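Local atomic coordinates of 2-dehydro-3-deoxy-d-gluconate/2-dehydro-3-deoxy-phosphogluconate aldolase (Picrophilus torridus, PDB entry 4UXD), a protein that is an aldolase of the dihydrodipicolinate synthase family, built as a (beta/alpha)8 barrel. Residues 24-36 against 58-70. Residues are numbered along the deposited sequence; the frame is centred on the assembly and turned at random.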
# COMPACT_ATOMS: atom_id res chain seq x y z
N MET A 24 27.99 16.61 -20.89
CA MET A 24 27.77 16.24 -19.46
C MET A 24 26.57 17.01 -18.90
O MET A 24 26.53 18.24 -18.94
CB MET A 24 29.02 16.52 -18.63
CG MET A 24 29.15 15.66 -17.38
SD MET A 24 30.67 16.01 -16.46
CE MET A 24 30.71 14.65 -15.30
N TYR A 25 25.58 16.27 -18.40
CA TYR A 25 24.37 16.88 -17.87
C TYR A 25 24.52 17.09 -16.37
O TYR A 25 24.93 16.19 -15.64
CB TYR A 25 23.14 16.02 -18.16
CG TYR A 25 22.86 15.85 -19.64
CD1 TYR A 25 22.25 16.85 -20.38
CD2 TYR A 25 23.19 14.67 -20.30
CE1 TYR A 25 21.99 16.69 -21.72
CE2 TYR A 25 22.94 14.50 -21.64
CZ TYR A 25 22.34 15.52 -22.35
OH TYR A 25 22.09 15.36 -23.69
N LYS A 26 24.20 18.30 -15.93
CA LYS A 26 24.26 18.65 -14.52
C LYS A 26 23.64 20.04 -14.39
O LYS A 26 23.46 20.73 -15.39
CB LYS A 26 25.71 18.57 -13.99
CG LYS A 26 26.53 19.87 -13.86
CD LYS A 26 27.51 20.10 -15.01
CE LYS A 26 28.42 18.90 -15.27
NZ LYS A 26 28.81 18.16 -14.04
N GLY A 27 23.27 20.43 -13.18
CA GLY A 27 22.62 21.71 -12.96
C GLY A 27 21.11 21.62 -12.76
O GLY A 27 20.59 20.58 -12.35
N ILE A 28 20.42 22.71 -13.08
CA ILE A 28 19.01 22.86 -12.78
C ILE A 28 18.13 22.73 -14.01
O ILE A 28 18.29 23.44 -15.00
CB ILE A 28 18.74 24.21 -12.11
CG1 ILE A 28 19.57 24.33 -10.82
CG2 ILE A 28 17.23 24.39 -11.82
CD1 ILE A 28 19.27 23.26 -9.80
N VAL A 29 17.21 21.78 -13.91
CA VAL A 29 16.29 21.44 -14.98
C VAL A 29 14.90 21.90 -14.60
O VAL A 29 14.41 21.50 -13.55
CB VAL A 29 16.27 19.91 -15.21
CG1 VAL A 29 15.28 19.53 -16.32
CG2 VAL A 29 17.65 19.40 -15.50
N CYS A 30 14.24 22.72 -15.43
CA CYS A 30 12.84 23.05 -15.16
C CYS A 30 11.86 22.07 -15.82
O CYS A 30 11.76 22.02 -17.05
CB CYS A 30 12.49 24.45 -15.61
SG CYS A 30 10.70 24.77 -15.44
N PRO A 31 11.13 21.29 -15.01
CA PRO A 31 10.06 20.52 -15.64
C PRO A 31 8.89 21.46 -15.91
O PRO A 31 8.10 21.79 -15.01
CB PRO A 31 9.74 19.45 -14.59
CG PRO A 31 10.04 20.10 -13.29
CD PRO A 31 11.11 21.17 -13.55
N MET A 32 8.83 21.93 -17.15
CA MET A 32 7.93 23.01 -17.54
C MET A 32 6.46 22.65 -17.37
O MET A 32 6.04 21.55 -17.76
CB MET A 32 8.16 23.41 -19.00
CG MET A 32 9.56 23.89 -19.31
SD MET A 32 9.77 24.27 -21.07
CE MET A 32 8.61 25.62 -21.24
N ILE A 33 5.68 23.57 -16.82
CA ILE A 33 4.24 23.47 -16.98
C ILE A 33 3.92 23.75 -18.44
O ILE A 33 4.69 24.39 -19.15
CB ILE A 33 3.46 24.46 -16.09
CG1 ILE A 33 3.90 25.90 -16.37
CG2 ILE A 33 3.65 24.11 -14.62
CD1 ILE A 33 3.00 26.94 -15.77
N THR A 34 2.77 23.26 -18.88
CA THR A 34 2.23 23.63 -20.18
C THR A 34 1.13 24.68 -20.01
O THR A 34 -0.02 24.31 -19.75
CB THR A 34 1.68 22.39 -20.88
OG1 THR A 34 2.64 21.33 -20.79
CG2 THR A 34 1.35 22.67 -22.34
N PRO A 35 1.46 25.98 -20.15
CA PRO A 35 0.45 27.02 -19.88
C PRO A 35 -0.81 26.86 -20.73
O PRO A 35 -0.71 26.51 -21.90
CB PRO A 35 1.18 28.32 -20.21
CG PRO A 35 2.62 28.01 -20.05
CD PRO A 35 2.75 26.58 -20.53
N LEU A 36 -1.98 27.09 -20.12
CA LEU A 36 -3.27 26.92 -20.79
C LEU A 36 -4.15 28.18 -20.74
O LEU A 36 -4.16 28.92 -19.74
CB LEU A 36 -4.04 25.75 -20.18
CG LEU A 36 -3.38 24.37 -20.06
CD1 LEU A 36 -4.30 23.43 -19.26
CD2 LEU A 36 -3.07 23.77 -21.44
N ASN A 58 18.22 31.77 -15.16
CA ASN A 58 19.33 30.91 -15.58
C ASN A 58 19.22 29.42 -15.16
O ASN A 58 20.19 28.82 -14.65
CB ASN A 58 20.64 31.49 -15.05
CG ASN A 58 21.86 30.88 -15.71
OD1 ASN A 58 21.85 30.56 -16.90
ND2 ASN A 58 22.92 30.68 -14.92
N VAL A 59 18.07 28.80 -15.39
CA VAL A 59 18.00 27.35 -15.34
C VAL A 59 18.88 26.88 -16.50
O VAL A 59 19.11 27.64 -17.44
CB VAL A 59 16.55 26.79 -15.45
CG1 VAL A 59 15.62 27.44 -14.41
CG2 VAL A 59 15.97 26.96 -16.86
N ASP A 60 19.35 25.64 -16.44
CA ASP A 60 20.25 25.11 -17.46
C ASP A 60 19.53 24.31 -18.54
O ASP A 60 19.98 24.25 -19.67
CB ASP A 60 21.32 24.24 -16.81
CG ASP A 60 21.99 24.93 -15.65
OD1 ASP A 60 22.93 25.70 -15.90
OD2 ASP A 60 21.56 24.71 -14.50
N TYR A 61 18.44 23.65 -18.17
CA TYR A 61 17.69 22.83 -19.11
C TYR A 61 16.20 23.11 -19.03
O TYR A 61 15.66 23.36 -17.95
CB TYR A 61 17.94 21.34 -18.87
CG TYR A 61 19.39 20.95 -18.94
CD1 TYR A 61 20.20 21.01 -17.82
CD2 TYR A 61 19.94 20.50 -20.13
CE1 TYR A 61 21.52 20.65 -17.89
CE2 TYR A 61 21.27 20.12 -20.19
CZ TYR A 61 22.05 20.21 -19.07
OH TYR A 61 23.38 19.85 -19.12
N LEU A 62 15.57 23.09 -20.20
CA LEU A 62 14.13 23.10 -20.31
C LEU A 62 13.69 21.67 -20.55
O LEU A 62 14.24 20.97 -21.43
CB LEU A 62 13.64 23.99 -21.45
CG LEU A 62 14.20 25.40 -21.55
CD1 LEU A 62 13.35 26.22 -22.53
CD2 LEU A 62 14.28 26.06 -20.18
N PHE A 63 12.71 21.26 -19.76
CA PHE A 63 12.13 19.93 -19.82
C PHE A 63 10.63 20.07 -20.08
O PHE A 63 9.83 20.00 -19.16
CB PHE A 63 12.40 19.18 -18.51
CG PHE A 63 11.71 17.84 -18.41
CD1 PHE A 63 11.23 17.19 -19.54
CD2 PHE A 63 11.54 17.24 -17.17
CE1 PHE A 63 10.60 15.97 -19.43
CE2 PHE A 63 10.92 16.02 -17.06
CZ PHE A 63 10.45 15.38 -18.19
N PRO A 64 10.26 20.25 -21.35
CA PRO A 64 8.83 20.29 -21.68
C PRO A 64 8.18 18.91 -21.65
O PRO A 64 8.83 17.92 -22.00
CB PRO A 64 8.82 20.87 -23.09
CG PRO A 64 10.14 20.44 -23.68
CD PRO A 64 11.11 20.45 -22.54
N MET A 65 6.92 18.87 -21.24
CA MET A 65 6.09 17.67 -21.25
C MET A 65 6.62 16.58 -20.32
O MET A 65 6.66 15.39 -20.66
CB MET A 65 5.94 17.13 -22.69
CG MET A 65 5.06 18.00 -23.59
SD MET A 65 3.32 18.03 -23.07
CE MET A 65 2.67 19.31 -24.15
N GLY A 66 7.06 17.00 -19.13
CA GLY A 66 7.25 16.08 -18.03
C GLY A 66 5.92 15.92 -17.30
O GLY A 66 4.87 16.32 -17.83
N SER A 67 5.98 15.33 -16.10
CA SER A 67 4.81 15.15 -15.26
C SER A 67 4.19 16.48 -14.88
O SER A 67 2.97 16.64 -14.88
CB SER A 67 5.17 14.37 -13.98
OG SER A 67 5.62 13.05 -14.27
N THR A 68 5.04 17.44 -14.54
CA THR A 68 4.60 18.78 -14.20
C THR A 68 3.85 19.39 -15.37
O THR A 68 2.90 20.16 -15.18
CB THR A 68 5.80 19.67 -13.84
OG1 THR A 68 6.45 19.14 -12.68
CG2 THR A 68 5.34 21.09 -13.55
N GLY A 69 4.26 19.02 -16.59
CA GLY A 69 3.62 19.51 -17.80
C GLY A 69 2.38 18.74 -18.21
O GLY A 69 1.84 18.95 -19.31
N VAL A 70 1.93 17.86 -17.31
CA VAL A 70 0.80 16.95 -17.51
C VAL A 70 0.68 16.43 -18.94
O VAL A 70 -0.41 16.41 -19.52
CB VAL A 70 -0.55 17.61 -17.05
CG1 VAL A 70 -0.60 17.73 -15.53
CG2 VAL A 70 -0.80 18.96 -17.65
O HOH W 1 5.74 21.16 -20.49
O HOH W 2 7.47 19.19 -17.74
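The ring of Tyr61 has two neighbours at the N-terminal ends of the first two strands of a TIM barrel: Lys26 O lies in its plane at the edge, 3.2 Å from CE1, while the Tyr25 side chain crosses at about a right angle, the ring planes inclined at 51°. Tyr61 CE2 in turn sits at the edge of the Tyr25 ring, near its plane and 3.4 Å from CD1; the Tyr25 hydroxyl is hydrogen-bonded to Asp150. Further along, Phe63 has Val29 CG1 and Pro31 CB placed obliquely about its ring, which also makes a cation-pi contact with Lys182. Val29, Pro31, Tyr61 and Phe63 share one face of the sheet.

The pair illustrates how a beta-alpha-beta unit closes: after helix 44-56, strand 61-63 returns parallel to strand 27-31. The backbone ladder runs through Tyr61 N to Ile28 O, Cys30 N to Tyr61 O, Phe63 N to Cys30 O and Met32 N to Phe63 O. Ile28 O is gripped twice, since Asp60 N also reaches it in the carbonyl plane at 2.8 Å. Asp60 gives back a bond of its own: with CG beside the backbone N (chi1 -50°), OD2 takes the Ile28 N-H almost straight (173°) on its anti side.

Cys30 and Leu62 take the other face; just past the strand, Met32 runs extended to its sulfur, and SD lies against Leu62 CB and Pro64 CB. Beyond the strands two waters bridge the segments: one links Met32 O and Thr34 OG1 to Met65 N, the other joins Met32 O and Phe63 O to Gly66 N. Thr68 CG2 touches Ile33 CG2; the Thr68 side chain also lies near a glycerol, probably from the crystallisation liquor. Finally, Thr34 OG1 donates to Gly69 O at 2.9 Å, in the carbonyl plane and on a lone pair.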